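Local coordinates for putative uncharacterized protein (Campylobacter jejuni subsp. jejuni, PDB 4NPX) that is of unknown function but belongs to the DUF2018 family and forms an all-helical assembly of two subunits, at residues A[92-95]-A[96-100]. Sequence-based numbering, arbitrary orientation.
Sequences GDFI and EERQN
Ile95 O accepts a hydrogen bond from the backbone N of Gln99 at 2.8 Å, short but bent at the hydrogen (137°). The aliphatic start of the Gln99 side chain packs close by, its CG coming within 3.2 Å of Ile95 O, a tight approach. Beyond it the amide carbon CD of Gln99 meets the CG2 methyl of Ile95 at 3.7 Å, the two side chains passing at a slant. That methyl stands anti to the Ile95 backbone N and beside the carbonyl carbon, where it meets the Gln99 amide. One residue earlier the pattern repeats with a ring: Arg98 N bonds Phe94 O almost straight (172°), and Arg98 CG lies 4.2 Å from the centroid of the Phe94 ring, an off-centre CH-pi contact. Ring and arginine side chain run alongside each other, the guanidinium plane turned 29° from that of the ring. Glu96 N to Gly92 O (3.0 Å) and Glu97 N to Asp93 O complete the i to i+4 ladder of this first part of helix 92-111. Phe94 and Ile95 both rest on Phe87 of the preceding helix 81-90, while Ile95, Arg98 and Gln99 pack against Ile68 of the second subunit, placing these first turns at the dimer interface.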
loop_
_atom_site.group_PDB
_atom_site.type_symbol
_atom_site.label_atom_id
_atom_site.label_comp_id
_atom_site.label_asym_id
_atom_site.label_seq_id
_atom_site.Cartn_x
_atom_site.Cartn_y
_atom_site.Cartn_z
ATOM N N GLY A 92 4.647 -10.434 -14.729
ATOM C CA GLY A 92 4.981 -11.037 -13.404
ATOM C C GLY A 92 6.415 -10.817 -12.870
ATOM O O GLY A 92 6.613 -10.499 -11.711
ATOM N N ASP A 93 7.429 -10.973 -13.722
ATOM C CA ASP A 93 8.807 -10.705 -13.298
ATOM C C ASP A 93 9.015 -9.273 -12.855
ATOM O O ASP A 93 9.691 -9.023 -11.861
ATOM C CB ASP A 93 9.802 -10.965 -14.445
ATOM C CG ASP A 93 9.831 -12.408 -14.881
ATOM O OD1 ASP A 93 9.010 -13.236 -14.421
ATOM O OD2 ASP A 93 10.717 -12.726 -15.691
ATOM N N PHE A 94 8.439 -8.327 -13.579
ATOM C CA PHE A 94 8.535 -6.916 -13.181
ATOM C C PHE A 94 7.925 -6.676 -11.806
ATOM O O PHE A 94 8.474 -5.970 -10.932
ATOM C CB PHE A 94 7.781 -6.025 -14.218
ATOM C CG PHE A 94 7.895 -4.572 -13.922
ATOM C CD1 PHE A 94 8.969 -3.876 -14.389
ATOM C CD2 PHE A 94 6.972 -3.905 -13.113
ATOM C CE1 PHE A 94 9.136 -2.551 -14.085
ATOM C CE2 PHE A 94 7.140 -2.584 -12.808
ATOM C CZ PHE A 94 8.243 -1.914 -13.268
ATOM N N ILE A 95 6.729 -7.178 -11.634
ATOM C CA ILE A 95 6.042 -7.056 -10.364
ATOM C C ILE A 95 6.871 -7.642 -9.170
ATOM O O ILE A 95 6.998 -7.014 -8.101
ATOM C CB ILE A 95 4.647 -7.690 -10.454
ATOM C CG1 ILE A 95 3.740 -7.024 -11.536
ATOM C CG2 ILE A 95 3.991 -7.717 -9.058
ATOM C CD1 ILE A 95 3.294 -5.633 -11.142
ATOM N N GLU A 96 7.422 -8.846 -9.333
ATOM C CA GLU A 96 8.169 -9.542 -8.255
ATOM C C GLU A 96 9.377 -8.775 -7.833
ATOM O O GLU A 96 9.659 -8.596 -6.627
ATOM C CB GLU A 96 8.535 -10.916 -8.740
ATOM C CG GLU A 96 9.305 -11.718 -7.727
ATOM C CD GLU A 96 9.627 -13.108 -8.225
ATOM O OE1 GLU A 96 9.072 -13.519 -9.287
ATOM O OE2 GLU A 96 10.450 -13.755 -7.532
ATOM N N GLU A 97 10.070 -8.231 -8.824
ATOM C CA GLU A 97 11.272 -7.394 -8.553
ATOM C C GLU A 97 10.913 -6.117 -7.767
ATOM O O GLU A 97 11.586 -5.783 -6.763
ATOM C CB GLU A 97 11.987 -7.087 -9.867
ATOM C CG GLU A 97 13.140 -6.082 -9.765
ATOM C CD GLU A 97 14.399 -6.615 -9.127
ATOM O OE1 GLU A 97 14.520 -7.864 -9.040
ATOM O OE2 GLU A 97 15.285 -5.763 -8.751
ATOM N N ARG A 98 9.922 -5.379 -8.242
ATOM C CA ARG A 98 9.518 -4.174 -7.548
ATOM C C ARG A 98 8.907 -4.496 -6.164
ATOM O O ARG A 98 8.961 -3.659 -5.222
ATOM C CB ARG A 98 8.545 -3.419 -8.401
ATOM C CG ARG A 98 9.123 -2.693 -9.600
ATOM C CD ARG A 98 10.166 -1.644 -9.268
ATOM N NE ARG A 98 9.771 -0.681 -8.244
ATOM C CZ ARG A 98 10.605 0.182 -7.686
ATOM N NH1 ARG A 98 11.878 0.315 -8.151
ATOM N NH2 ARG A 98 10.144 0.986 -6.731
ATOM N N GLN A 99 8.308 -5.684 -5.999
ATOM C CA GLN A 99 7.674 -5.963 -4.725
ATOM C C GLN A 99 8.819 -5.989 -3.676
ATOM O O GLN A 99 8.628 -5.521 -2.560
ATOM C CB GLN A 99 6.869 -7.225 -4.698
ATOM C CG GLN A 99 5.504 -7.161 -5.328
ATOM C CD GLN A 99 4.883 -8.482 -5.500
ATOM O OE1 GLN A 99 5.537 -9.468 -5.866
ATOM N NE2 GLN A 99 3.583 -8.537 -5.297
ATOM N N ASN A 100 9.922 -6.643 -4.000
ATOM C CA ASN A 100 11.077 -6.670 -3.086
ATOM C C ASN A 100 11.611 -5.311 -2.750
ATOM O O ASN A 100 11.937 -5.063 -1.592
ATOM C CB ASN A 100 12.164 -7.550 -3.591
ATOM C CG ASN A 100 11.713 -9.019 -3.602
ATOM O OD1 ASN A 100 11.008 -9.518 -2.665
ATOM N ND2 ASN A 100 12.024 -9.695 -4.675
#